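Local coordinates for microtubule-associated protein 1A/1B, light chain 3, putative (Trypanosoma brucei, PDB 3H9D) that probably acts in autophagy as a ubiquitin-like ATG8 protein that becomes attached to membranes through lipid joined to its C-terminal glycine, at residues Q18-K23 and D105-M110; P33-K38 and D48-L53; S42-L47 and K69-E74; L58-F63 and S90-A95; Q62-L67 and S77-Y82. All coordinates share one frame; numbering follows the deposited sequence.

Contact 1. Residues Q18-K23 and D105-M110; sequences QSDAAK and DGFLYM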
# COMPACT_ATOMS: atom_id res chain seq x y z
N GLN A 18 4.72 -3.70 11.41
CA GLN A 18 5.07 -4.98 12.00
C GLN A 18 5.49 -4.84 13.47
O GLN A 18 5.07 -5.63 14.33
CB GLN A 18 6.17 -5.65 11.18
CG GLN A 18 6.58 -7.05 11.65
CD GLN A 18 7.81 -7.58 10.91
OE1 GLN A 18 8.81 -6.88 10.76
NE2 GLN A 18 7.73 -8.83 10.45
N SER A 19 6.31 -3.82 13.75
CA SER A 19 6.77 -3.54 15.11
C SER A 19 5.64 -3.04 16.01
O SER A 19 5.65 -3.28 17.22
CB SER A 19 7.92 -2.54 15.09
OG SER A 19 9.04 -3.10 14.44
N ASP A 20 4.70 -2.32 15.42
CA ASP A 20 3.55 -1.80 16.15
C ASP A 20 2.66 -2.96 16.59
O ASP A 20 2.33 -3.07 17.77
CB ASP A 20 2.77 -0.80 15.29
CG ASP A 20 1.70 -0.05 16.07
OD1 ASP A 20 1.62 -0.22 17.31
OD2 ASP A 20 0.94 0.72 15.44
N ALA A 21 2.30 -3.84 15.65
CA ALA A 21 1.41 -4.96 15.93
C ALA A 21 2.00 -5.93 16.95
O ALA A 21 1.26 -6.56 17.71
CB ALA A 21 1.09 -5.70 14.64
N ALA A 22 3.33 -6.04 16.97
CA ALA A 22 4.01 -6.98 17.86
C ALA A 22 4.14 -6.40 19.26
O ALA A 22 4.08 -7.15 20.23
CB ALA A 22 5.38 -7.38 17.29
N LYS A 23 4.29 -5.08 19.35
CA LYS A 23 4.33 -4.36 20.62
C LYS A 23 2.94 -4.32 21.27
O LYS A 23 2.83 -4.19 22.50
CB LYS A 23 4.84 -2.93 20.42
CG LYS A 23 5.42 -2.29 21.68
CD LYS A 23 5.84 -0.83 21.48
CE LYS A 23 4.75 0.15 21.93
NZ LYS A 23 5.29 1.50 22.30
N ASP A 105 1.95 -8.01 8.41
CA ASP A 105 2.41 -7.08 9.44
C ASP A 105 1.86 -7.37 10.85
O ASP A 105 2.31 -6.77 11.83
CB ASP A 105 2.19 -5.61 9.03
CG ASP A 105 0.72 -5.23 8.89
OD1 ASP A 105 -0.17 -6.01 9.31
OD2 ASP A 105 0.46 -4.14 8.34
N GLY A 106 0.90 -8.30 10.93
CA GLY A 106 0.33 -8.73 12.22
C GLY A 106 -1.02 -8.09 12.53
O GLY A 106 -1.66 -8.45 13.53
N PHE A 107 -1.43 -7.14 11.69
CA PHE A 107 -2.72 -6.46 11.83
C PHE A 107 -3.79 -7.23 11.07
O PHE A 107 -3.51 -7.87 10.06
CB PHE A 107 -2.65 -5.03 11.28
CG PHE A 107 -2.07 -4.03 12.24
CD1 PHE A 107 -0.83 -3.43 11.98
CD2 PHE A 107 -2.76 -3.66 13.39
CE1 PHE A 107 -0.28 -2.50 12.88
CE2 PHE A 107 -2.23 -2.73 14.29
CZ PHE A 107 -0.97 -2.15 14.03
N LEU A 108 -5.02 -7.18 11.59
CA LEU A 108 -6.18 -7.63 10.84
C LEU A 108 -6.83 -6.42 10.20
O LEU A 108 -7.29 -5.52 10.90
CB LEU A 108 -7.19 -8.36 11.74
CG LEU A 108 -8.54 -8.77 11.14
CD1 LEU A 108 -8.37 -9.93 10.16
CD2 LEU A 108 -9.55 -9.13 12.22
N TYR A 109 -6.87 -6.39 8.87
CA TYR A 109 -7.48 -5.26 8.15
C TYR A 109 -8.95 -5.49 7.89
O TYR A 109 -9.34 -6.43 7.19
CB TYR A 109 -6.73 -4.97 6.84
CG TYR A 109 -5.37 -4.35 7.06
CD1 TYR A 109 -4.28 -5.13 7.48
CD2 TYR A 109 -5.18 -2.99 6.88
CE1 TYR A 109 -3.03 -4.55 7.70
CE2 TYR A 109 -3.94 -2.41 7.08
CZ TYR A 109 -2.87 -3.19 7.49
OH TYR A 109 -1.64 -2.59 7.70
N MET A 110 -9.78 -4.63 8.45
CA MET A 110 -11.22 -4.77 8.29
C MET A 110 -11.76 -3.54 7.61
O MET A 110 -11.17 -2.48 7.73
CB MET A 110 -11.91 -4.95 9.64
CG MET A 110 -11.37 -6.09 10.48
SD MET A 110 -12.26 -6.27 12.02
CE MET A 110 -13.85 -6.85 11.43
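F107 holds CG anti to its carbonyl carbon (chi1 -82°), which lays its ring against helix 14-27, and D20 turns its carboxylate opposite its own backbone N (chi1 -170°) to meet the rim of that ring. A21 takes one face. Its CB lies 4.0 Å from the centroid of the F107 ring, close to the normal though displaced toward CE1, and this satisfies a CH-pi contact. At the ring edge OD2 of D20 stands 3.7 Å from CZ of F107, with carboxylate and ring planes 79° apart. The main partner of that oxygen is elsewhere: OD2 forms a salt bridge with K51, which probably keeps the carboxylate beside the ring.

The helix is part of the N-terminal extension that ATG8 proteins add to the ubiquitin fold, and here it is fastened to the turn that leads into strand 108-113. In relatives, the seam between extension and ubiquitin-like body forms a pocket for an aromatic residue of partner proteins; the position of F107 is consistent with such a site.

The carbonyl O of D105 carries the rest of the seam: it receives a nearly straight CA-H...O contact from CA of Q18 at 3.3 Å and lies 3.2 Å from CB of A21. The turn itself is pinned by the D105 carboxylate: OD1 accepts from N of F107 at 2.9 Å, closing an Asx turn, while OD2 offers its syn lone pair to OH of Y109 at 2.7 Å. R17 of the helix adds a salt bridge to OD2 of D105.

Contact 2. Residues P33-K38 and D48-L53; sequences PIICEK and DRCKFL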
# COMPACT_ATOMS: atom_id res chain seq x y z
N PRO A 33 -4.69 -6.76 17.39
CA PRO A 33 -4.52 -5.48 16.71
C PRO A 33 -5.30 -5.42 15.40
O PRO A 33 -5.05 -6.19 14.47
CB PRO A 33 -3.01 -5.41 16.48
CG PRO A 33 -2.57 -6.82 16.39
CD PRO A 33 -3.55 -7.67 17.16
N ILE A 34 -6.25 -4.49 15.34
CA ILE A 34 -7.18 -4.39 14.24
C ILE A 34 -7.08 -3.02 13.56
O ILE A 34 -7.03 -1.98 14.23
CB ILE A 34 -8.65 -4.71 14.73
CG1 ILE A 34 -8.97 -6.20 14.58
CG2 ILE A 34 -9.70 -3.91 13.97
CD1 ILE A 34 -8.40 -7.07 15.69
N ILE A 35 -7.02 -3.02 12.23
CA ILE A 35 -7.16 -1.79 11.43
C ILE A 35 -8.57 -1.76 10.84
O ILE A 35 -9.00 -2.71 10.20
CB ILE A 35 -6.07 -1.66 10.30
CG1 ILE A 35 -4.65 -1.74 10.87
CG2 ILE A 35 -6.25 -0.37 9.46
CD1 ILE A 35 -4.29 -0.62 11.82
N CYS A 36 -9.29 -0.66 11.05
CA CYS A 36 -10.69 -0.58 10.65
C CYS A 36 -10.97 0.65 9.81
O CYS A 36 -10.98 1.78 10.32
CB CYS A 36 -11.58 -0.59 11.91
SG CYS A 36 -13.15 -1.42 11.68
N GLU A 37 -11.21 0.43 8.51
CA GLU A 37 -11.37 1.55 7.58
C GLU A 37 -12.68 1.49 6.79
O GLU A 37 -13.21 0.43 6.57
CB GLU A 37 -10.16 1.62 6.64
CG GLU A 37 -8.82 1.83 7.37
CD GLU A 37 -7.63 1.70 6.43
OE1 GLU A 37 -7.10 2.74 5.99
OE2 GLU A 37 -7.25 0.56 6.12
N LYS A 38 -13.22 2.64 6.38
CA LYS A 38 -14.48 2.63 5.64
C LYS A 38 -14.34 1.98 4.27
O LYS A 38 -13.34 2.21 3.57
CB LYS A 38 -15.11 4.03 5.52
CG LYS A 38 -14.44 4.96 4.54
CD LYS A 38 -15.27 6.18 4.24
CE LYS A 38 -16.19 5.97 3.05
NZ LYS A 38 -16.97 7.20 2.77
N ASP A 48 -10.63 8.70 12.46
CA ASP A 48 -9.29 9.28 12.67
C ASP A 48 -8.29 8.28 13.17
O ASP A 48 -7.13 8.26 12.74
CB ASP A 48 -9.37 10.37 13.71
CG ASP A 48 -9.97 11.62 13.18
OD1 ASP A 48 -10.06 11.74 11.93
OD2 ASP A 48 -10.35 12.46 14.02
N ARG A 49 -8.77 7.45 14.09
CA ARG A 49 -7.98 6.49 14.82
C ARG A 49 -8.58 5.13 14.51
O ARG A 49 -9.52 4.67 15.16
CB ARG A 49 -8.08 6.80 16.31
CG ARG A 49 -7.84 8.27 16.64
CD ARG A 49 -8.97 8.81 17.48
NE ARG A 49 -8.75 8.53 18.89
CZ ARG A 49 -9.71 8.24 19.76
NH1 ARG A 49 -10.98 8.15 19.38
NH2 ARG A 49 -9.39 8.01 21.03
N CYS A 50 -8.03 4.50 13.49
CA CYS A 50 -8.60 3.31 12.90
C CYS A 50 -8.01 2.04 13.49
O CYS A 50 -8.27 0.95 13.00
CB CYS A 50 -8.36 3.35 11.39
SG CYS A 50 -6.62 3.14 10.97
N LYS A 51 -7.20 2.17 14.53
CA LYS A 51 -6.55 1.04 15.16
C LYS A 51 -7.29 0.62 16.43
O LYS A 51 -7.53 1.44 17.33
CB LYS A 51 -5.10 1.37 15.46
CG LYS A 51 -4.15 0.18 15.52
CD LYS A 51 -2.75 0.61 15.90
CE LYS A 51 -2.36 1.91 15.23
NZ LYS A 51 -1.19 2.55 15.90
N PHE A 52 -7.66 -0.65 16.49
CA PHE A 52 -8.36 -1.20 17.64
C PHE A 52 -7.56 -2.29 18.27
O PHE A 52 -7.00 -3.14 17.59
CB PHE A 52 -9.75 -1.70 17.26
CG PHE A 52 -10.71 -0.61 16.93
CD1 PHE A 52 -10.76 -0.08 15.63
CD2 PHE A 52 -11.54 -0.08 17.92
CE1 PHE A 52 -11.64 0.96 15.33
CE2 PHE A 52 -12.42 0.95 17.63
CZ PHE A 52 -12.48 1.48 16.33
N LEU A 53 -7.48 -2.24 19.59
CA LEU A 53 -6.88 -3.29 20.38
C LEU A 53 -8.07 -4.02 20.98
O LEU A 53 -8.64 -3.58 21.97
CB LEU A 53 -5.96 -2.68 21.44
CG LEU A 53 -4.56 -2.18 21.01
CD1 LEU A 53 -4.53 -1.26 19.77
CD2 LEU A 53 -3.89 -1.50 22.18
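I34 and F52 form the hydrogen-bonded pair at the heart of this antiparallel strand contact, exchanging two backbone bonds: I34 N to F52 O and F52 N to I34 O, each 2.7 Å. A third links N of C36 to O of C50, also at 2.7 Å. All three donors lie in the plane of the accepting carbonyl. The short strand segments approach to 4.6 Å and run at 147° to one another.

Weaker CA-H...O contacts supplement the ladder. O of I34 also receives CA of K51 at 3.2 Å, and O of C50 receives CA of I35 at 3.3 Å, so both carbonyls serve two donors.

Apolar contacts differ between the two faces. On the I34 and F52 face, CG2 of I34 rests on CB of F52 at 4.0 Å, and CB of C36 approaches CE1 of the F52 ring obliquely. F63 of helix 60-71 meets that ring edge-to-face, which places this side in the hydrophobic core. Toward the other face, I35 sends out two branches: CG2 touches SG of C50 at 3.8 Å and CD1 reaches CG of K51, also at 3.8 Å. SG gets there because C50 holds it between its backbone N and carbonyl carbon (chi1 69°). Beyond CG the K51 chain bends at chi3 and takes its ammonium away to a salt bridge with D20.

The pairing is the first beta hairpin of the ubiquitin-like beta-grasp fold; its outer strand, 51-55, is the edge to which ATG8 relatives add the peptide of a partner.

Contact 3. Residues S42-L47 and K69-E74; sequences SDIGEL and KRVQLE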
# COMPACT_ATOMS: atom_id res chain seq x y z
N SER A 42 -19.19 3.36 0.49
CA SER A 42 -20.26 3.74 1.43
C SER A 42 -20.28 5.20 1.91
O SER A 42 -19.28 5.91 1.86
CB SER A 42 -20.25 2.79 2.62
OG SER A 42 -18.94 2.59 3.10
N ASP A 43 -21.46 5.61 2.38
CA ASP A 43 -21.69 6.96 2.90
C ASP A 43 -21.41 7.08 4.41
O ASP A 43 -21.96 7.93 5.10
CB ASP A 43 -23.13 7.36 2.59
CG ASP A 43 -23.37 8.83 2.78
OD1 ASP A 43 -22.39 9.61 2.80
OD2 ASP A 43 -24.56 9.21 2.93
N ILE A 44 -20.52 6.24 4.92
CA ILE A 44 -20.18 6.27 6.32
C ILE A 44 -18.84 7.03 6.56
O ILE A 44 -17.96 7.05 5.69
CB ILE A 44 -20.18 4.83 6.90
CG1 ILE A 44 -20.35 4.84 8.43
CG2 ILE A 44 -18.96 4.04 6.41
CD1 ILE A 44 -21.10 3.61 8.96
N GLY A 45 -18.72 7.66 7.72
CA GLY A 45 -17.54 8.46 8.04
C GLY A 45 -16.31 7.64 8.38
O GLY A 45 -16.42 6.57 8.98
N GLU A 46 -15.15 8.15 7.99
CA GLU A 46 -13.85 7.52 8.25
C GLU A 46 -13.44 7.78 9.70
O GLU A 46 -13.81 8.79 10.27
CB GLU A 46 -12.81 8.06 7.25
CG GLU A 46 -11.44 7.36 7.19
CD GLU A 46 -11.45 5.95 6.56
OE1 GLU A 46 -10.97 5.80 5.41
OE2 GLU A 46 -11.91 4.99 7.22
N LEU A 47 -12.71 6.85 10.31
CA LEU A 47 -12.22 7.04 11.67
C LEU A 47 -10.83 7.66 11.65
O LEU A 47 -9.96 7.21 10.91
CB LEU A 47 -12.19 5.71 12.45
CG LEU A 47 -13.46 4.88 12.67
CD1 LEU A 47 -13.09 3.55 13.28
CD2 LEU A 47 -14.51 5.60 13.53
N LYS A 69 -20.26 2.57 18.31
CA LYS A 69 -20.07 3.68 19.24
C LYS A 69 -19.15 4.77 18.69
O LYS A 69 -19.27 5.94 19.08
N ARG A 70 -18.26 4.40 17.77
CA ARG A 70 -17.28 5.34 17.19
C ARG A 70 -17.78 6.02 15.92
O ARG A 70 -17.51 7.20 15.70
CB ARG A 70 -15.95 4.64 16.89
CG ARG A 70 -15.56 3.50 17.82
CD ARG A 70 -15.42 3.94 19.26
NE ARG A 70 -14.76 2.92 20.08
CZ ARG A 70 -13.68 3.14 20.82
NH1 ARG A 70 -13.13 4.35 20.87
NH2 ARG A 70 -13.15 2.15 21.52
N VAL A 71 -18.47 5.27 15.07
CA VAL A 71 -18.97 5.81 13.80
C VAL A 71 -20.21 6.69 14.00
O VAL A 71 -20.53 7.53 13.16
CB VAL A 71 -19.20 4.72 12.70
CG1 VAL A 71 -17.88 4.02 12.36
CG2 VAL A 71 -20.25 3.69 13.12
N GLN A 72 -20.88 6.49 15.14
CA GLN A 72 -22.08 7.24 15.55
C GLN A 72 -23.26 7.08 14.58
O GLN A 72 -24.09 7.99 14.44
CB GLN A 72 -21.76 8.72 15.81
CG GLN A 72 -20.91 8.96 17.05
CD GLN A 72 -20.04 10.20 16.91
OE1 GLN A 72 -20.47 11.23 16.38
NE2 GLN A 72 -18.80 10.11 17.40
N LEU A 73 -23.30 5.92 13.93
CA LEU A 73 -24.36 5.55 13.00
C LEU A 73 -25.66 5.39 13.76
O LEU A 73 -25.69 4.71 14.81
CB LEU A 73 -24.01 4.22 12.32
CG LEU A 73 -24.37 3.86 10.87
CD1 LEU A 73 -24.49 2.34 10.73
CD2 LEU A 73 -25.60 4.57 10.32
N GLU A 74 -26.73 6.00 13.24
CA GLU A 74 -28.09 5.83 13.77
C GLU A 74 -28.35 4.36 14.08
O GLU A 74 -28.16 3.51 13.21
CB GLU A 74 -29.11 6.33 12.75
CG GLU A 74 -29.35 7.84 12.74
CD GLU A 74 -28.29 8.61 11.96
OE1 GLU A 74 -27.12 8.63 12.41
OE2 GLU A 74 -28.63 9.20 10.91
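This is an apolar surface contact in which I44 and L47, in the loop between strands 31-38 and 51-55, lean on V71, L73 and the base of R70 at the C-terminal end of helix 60-71. The touching parts run nearly opposite ways, 173° apart end to end, so I44 reaches V71 and L73, where the helix ends, and L47 lies over R70 and V71 of its last turn.

At one end, I44 places CG1 anti to its backbone N (chi1 -158°), directing CD1 into the other segment. There CD1 of I44 meets CG of L73 at 3.8 Å, the two side chains crossing at about a right angle, and lies 4.2 Å from CG2 of V71. L73 stands here because Q72 leaves the helix with positive phi (61°), turning the chain at that point.

At the other end a single methyl does the work. CD2 of L47 touches CB of R70 at 3.8 Å and CG1 of V71 at 3.9 Å. Only the aliphatic root of R70 takes part, since its chain bends at chi2 and carries the guanidinium group away. V71 thus spans both sites, with CG2 given to I44 and CG1 to L47.

Several backbone oxygens of the loop are tied to the sheet instead. K38 of strand 31-38 bonds through NZ to the carbonyl oxygens of S42 and I44, and O of G45 bonds to OH of Y112.

The arrangement belongs to the beta-grasp fold: the connection between the first two strands folds up against the end of the helix that crosses the sheet.

Contact 4. Residues L58-F63 and S90-A95; sequences LTVGQF and SSAQMA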
# COMPACT_ATOMS: atom_id res chain seq x y z
N LEU A 58 -14.08 -11.40 21.94
CA LEU A 58 -15.20 -10.81 21.24
C LEU A 58 -15.62 -11.60 20.01
O LEU A 58 -14.78 -12.21 19.33
CB LEU A 58 -14.89 -9.36 20.86
CG LEU A 58 -15.44 -8.25 21.77
CD1 LEU A 58 -15.15 -8.50 23.25
CD2 LEU A 58 -14.94 -6.89 21.35
N THR A 59 -16.92 -11.62 19.75
CA THR A 59 -17.44 -12.10 18.48
C THR A 59 -17.39 -10.93 17.50
O THR A 59 -17.21 -9.78 17.91
CB THR A 59 -18.90 -12.62 18.59
OG1 THR A 59 -19.73 -11.59 19.15
CG2 THR A 59 -18.97 -13.87 19.45
N VAL A 60 -17.56 -11.22 16.22
CA VAL A 60 -17.71 -10.17 15.22
C VAL A 60 -18.83 -9.22 15.65
O VAL A 60 -18.63 -8.01 15.67
CB VAL A 60 -17.94 -10.74 13.79
CG1 VAL A 60 -18.43 -9.65 12.81
CG2 VAL A 60 -16.66 -11.40 13.27
N GLY A 61 -19.97 -9.78 16.04
CA GLY A 61 -21.12 -8.98 16.48
C GLY A 61 -20.85 -8.00 17.61
O GLY A 61 -21.40 -6.89 17.63
N GLN A 62 -20.02 -8.41 18.57
CA GLN A 62 -19.62 -7.53 19.67
C GLN A 62 -18.68 -6.41 19.23
O GLN A 62 -18.86 -5.26 19.63
CB GLN A 62 -18.99 -8.33 20.80
CG GLN A 62 -19.99 -9.10 21.65
CD GLN A 62 -19.31 -10.16 22.48
OE1 GLN A 62 -18.77 -11.13 21.96
NE2 GLN A 62 -19.33 -9.98 23.80
N PHE A 63 -17.66 -6.74 18.42
CA PHE A 63 -16.76 -5.71 17.88
C PHE A 63 -17.54 -4.66 17.09
O PHE A 63 -17.27 -3.47 17.18
CB PHE A 63 -15.62 -6.29 17.03
CG PHE A 63 -14.82 -5.23 16.28
CD1 PHE A 63 -14.05 -4.28 16.98
CD2 PHE A 63 -14.85 -5.17 14.88
CE1 PHE A 63 -13.33 -3.29 16.30
CE2 PHE A 63 -14.13 -4.18 14.19
CZ PHE A 63 -13.37 -3.23 14.90
N SER A 90 -21.75 -11.98 12.22
CA SER A 90 -21.62 -11.55 13.61
C SER A 90 -21.40 -12.70 14.62
O SER A 90 -20.93 -12.47 15.74
CB SER A 90 -22.84 -10.71 14.01
OG SER A 90 -24.04 -11.30 13.56
N SER A 91 -21.70 -13.92 14.18
CA SER A 91 -21.54 -15.14 14.98
C SER A 91 -20.08 -15.56 15.13
O SER A 91 -19.71 -16.24 16.09
CB SER A 91 -22.30 -16.29 14.32
OG SER A 91 -23.49 -15.83 13.70
N ALA A 92 -19.26 -15.16 14.16
CA ALA A 92 -17.85 -15.55 14.13
C ALA A 92 -17.07 -14.94 15.30
O ALA A 92 -17.42 -13.88 15.82
CB ALA A 92 -17.22 -15.17 12.80
N GLN A 93 -16.02 -15.65 15.71
CA GLN A 93 -15.17 -15.19 16.79
C GLN A 93 -14.09 -14.31 16.20
O GLN A 93 -13.36 -14.74 15.31
CB GLN A 93 -14.50 -16.39 17.49
CG GLN A 93 -15.46 -17.45 18.05
CD GLN A 93 -16.48 -16.90 19.05
OE1 GLN A 93 -17.63 -17.35 19.08
NE2 GLN A 93 -16.06 -15.93 19.87
N MET A 94 -13.97 -13.07 16.68
CA MET A 94 -12.93 -12.17 16.19
C MET A 94 -11.58 -12.87 16.08
O MET A 94 -10.86 -12.71 15.08
CB MET A 94 -12.81 -10.92 17.07
CG MET A 94 -13.86 -9.85 16.78
SD MET A 94 -13.79 -9.22 15.09
CE MET A 94 -12.32 -8.18 15.15
N ALA A 95 -11.27 -13.70 17.07
CA ALA A 95 -9.98 -14.38 17.20
C ALA A 95 -9.77 -15.52 16.20
O ALA A 95 -8.63 -15.97 16.00
CB ALA A 95 -9.80 -14.88 18.62
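OE1 of Q62 is gripped twice by T59, whose side chain also meets the opposite segment: N of T59 donates to it at 2.9 Å and OG1 of T59 at 3.0 Å. N of Q62 answers with a bond to OG1 of T59 at 3.2 Å. This reciprocal pairing is a capping box at the start of helix 60-71, and OG1 can serve it because it sits between the backbone N and carbonyl carbon (chi1 55°).

The neighbouring N-H groups of the first turn are satisfied from segment 90-95. N of V60 donates to O of A92 at 2.7 Å, and N of G61 reaches a lone pair of S90 O at 2.9 Å. In return N of M94 donates to O of L58, also at 2.9 Å. Q93 holds the N-cap position of helix 94-101, so two helix starts of the ubiquitin-like fold are stitched together where T59 and Q93 form a single backbone bridge.

Side chains close both flanks. CG2 of T59 lies against the amide of Q93, 3.6 Å from NE2. Toward the core, M94, bent at chi2 and chi3, brings CE to CD2 of F63 at 3.9 Å; its sulfur lies obliquely to the ring (49° off the normal), a Met-aromatic contact.

Contact 5. Residues Q62-L67 and S77-Y82; sequences QFVSVL and SALFVY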
# COMPACT_ATOMS: atom_id res chain seq x y z
N GLN A 62 -20.02 -8.41 18.57
CA GLN A 62 -19.62 -7.53 19.67
C GLN A 62 -18.68 -6.41 19.23
O GLN A 62 -18.86 -5.26 19.63
CB GLN A 62 -18.99 -8.33 20.80
CG GLN A 62 -19.99 -9.10 21.65
CD GLN A 62 -19.31 -10.16 22.48
OE1 GLN A 62 -18.77 -11.13 21.96
NE2 GLN A 62 -19.33 -9.98 23.80
N PHE A 63 -17.66 -6.74 18.42
CA PHE A 63 -16.76 -5.71 17.88
C PHE A 63 -17.54 -4.66 17.09
O PHE A 63 -17.27 -3.47 17.18
CB PHE A 63 -15.62 -6.29 17.03
CG PHE A 63 -14.82 -5.23 16.28
CD1 PHE A 63 -14.05 -4.28 16.98
CD2 PHE A 63 -14.85 -5.17 14.88
CE1 PHE A 63 -13.33 -3.29 16.30
CE2 PHE A 63 -14.13 -4.18 14.19
CZ PHE A 63 -13.37 -3.23 14.90
N VAL A 64 -18.54 -5.11 16.33
CA VAL A 64 -19.43 -4.24 15.58
C VAL A 64 -20.15 -3.24 16.49
O VAL A 64 -20.21 -2.05 16.18
CB VAL A 64 -20.45 -5.06 14.74
CG1 VAL A 64 -21.58 -4.19 14.19
CG2 VAL A 64 -19.71 -5.77 13.62
N SER A 65 -20.69 -3.74 17.61
CA SER A 65 -21.30 -2.87 18.62
C SER A 65 -20.32 -1.80 19.13
O SER A 65 -20.71 -0.64 19.30
CB SER A 65 -21.86 -3.70 19.78
OG SER A 65 -23.15 -4.23 19.47
N VAL A 66 -19.07 -2.21 19.36
CA VAL A 66 -17.98 -1.30 19.78
C VAL A 66 -17.63 -0.28 18.69
O VAL A 66 -17.48 0.91 18.97
CB VAL A 66 -16.69 -2.09 20.17
CG1 VAL A 66 -15.53 -1.14 20.45
CG2 VAL A 66 -16.95 -2.99 21.37
N LEU A 67 -17.49 -0.76 17.46
CA LEU A 67 -17.27 0.08 16.28
C LEU A 67 -18.40 1.09 16.07
O LEU A 67 -18.14 2.24 15.70
CB LEU A 67 -17.11 -0.82 15.05
CG LEU A 67 -16.89 -0.22 13.66
CD1 LEU A 67 -15.61 0.61 13.59
CD2 LEU A 67 -16.86 -1.35 12.66
N SER A 77 -29.84 1.83 11.75
CA SER A 77 -29.11 1.34 10.59
C SER A 77 -28.17 0.19 10.91
O SER A 77 -27.47 0.22 11.93
CB SER A 77 -28.33 2.48 9.94
OG SER A 77 -29.21 3.37 9.26
N ALA A 78 -28.17 -0.81 10.03
CA ALA A 78 -27.20 -1.89 10.08
C ALA A 78 -25.78 -1.39 9.79
O ALA A 78 -25.59 -0.38 9.09
CB ALA A 78 -27.58 -2.99 9.11
N LEU A 79 -24.82 -2.12 10.34
CA LEU A 79 -23.40 -1.87 10.16
C LEU A 79 -22.76 -3.20 9.81
O LEU A 79 -22.90 -4.18 10.55
CB LEU A 79 -22.78 -1.31 11.45
CG LEU A 79 -21.28 -0.99 11.55
CD1 LEU A 79 -20.82 -0.00 10.45
CD2 LEU A 79 -20.96 -0.44 12.95
N PHE A 80 -22.07 -3.24 8.67
CA PHE A 80 -21.42 -4.46 8.21
C PHE A 80 -19.90 -4.36 8.31
O PHE A 80 -19.34 -3.27 8.20
CB PHE A 80 -21.86 -4.80 6.78
CG PHE A 80 -23.36 -4.85 6.60
CD1 PHE A 80 -24.05 -3.75 6.10
CD2 PHE A 80 -24.08 -5.99 6.94
CE1 PHE A 80 -25.43 -3.78 5.95
CE2 PHE A 80 -25.47 -6.04 6.78
CZ PHE A 80 -26.14 -4.94 6.30
N VAL A 81 -19.23 -5.49 8.53
CA VAL A 81 -17.77 -5.52 8.49
C VAL A 81 -17.23 -6.60 7.56
O VAL A 81 -17.88 -7.61 7.32
CB VAL A 81 -17.10 -5.60 9.90
CG1 VAL A 81 -17.34 -4.31 10.69
CG2 VAL A 81 -17.58 -6.84 10.69
N TYR A 82 -16.04 -6.36 7.03
CA TYR A 82 -15.50 -7.15 5.94
C TYR A 82 -14.03 -7.46 6.22
O TYR A 82 -13.32 -6.62 6.76
CB TYR A 82 -15.62 -6.38 4.61
CG TYR A 82 -17.03 -5.89 4.29
CD1 TYR A 82 -17.86 -6.63 3.45
CD2 TYR A 82 -17.53 -4.70 4.82
CE1 TYR A 82 -19.16 -6.19 3.15
CE2 TYR A 82 -18.82 -4.26 4.53
CZ TYR A 82 -19.63 -5.01 3.69
OH TYR A 82 -20.91 -4.59 3.40
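L79 reaches toward helix 60-71, and each atom of its side chain on the way meets something. CB of L79 starts 4.2 Å from CG1 of V64, and CG keeps beside the same methyl. CG stands anti to the backbone N (chi1 179°), pointing the side chain at the helix, and CD2 passes alongside V64, running opposite to it: CD2 of L79 lies 3.7 Å from O of V64 and 4.0 Å from CG1 of V64. The same methyl then touches CG of L67 at 4.1 Å, where the two leucines cross at about a right angle. The other tip, CD1, is turned to I44 in the loop after strand 31-38.

V81, two residues on and facing the same way, repeats the engagement with both of its branches. CG2 of V81 meets CG2 of V64 at 3.8 Å, and CG1 of V81 packs on CD2 of L67 at 3.6 Å. V64 therefore divides its methyls, CG1 to L79 and CG2 to V81. V64 and L67 are three residues apart, almost one helical turn, so both project from one side of the helix onto L79 and V81. Side chain meets side chain through carbon alone.

Around this pair of elements, strand 80-83 is hydrogen-bonded to strand 108-113, whose M110 touches V81, while L67 extends to C36 of strand 31-38: helix 60-71 lies across the sheet, and this contact seats it on the side of strand 80-83.

Overall arrangement
Contact 2 and contact 5 are buried, contact 3 lies at the surface, and contacts 1 and 4 are partly buried. Contacts 3, 4 and 5 all use helix 60-71: its end, its start and the turns between. F63, shared by contacts 4 and 5, packs on I34, C36 and F52 of contact 2. Contacts 1 and 2 meet within the sheet through backbone bonds between I35 and both L108 and M110. Chemistry follows place: contact 2 is a strand ladder and contact 4 joins helix starts by backbone bonds, whereas contacts 3 and 5 rely on aliphatic side chains. Contact 1 instead brings a methyl and a carboxylate to one aromatic ring.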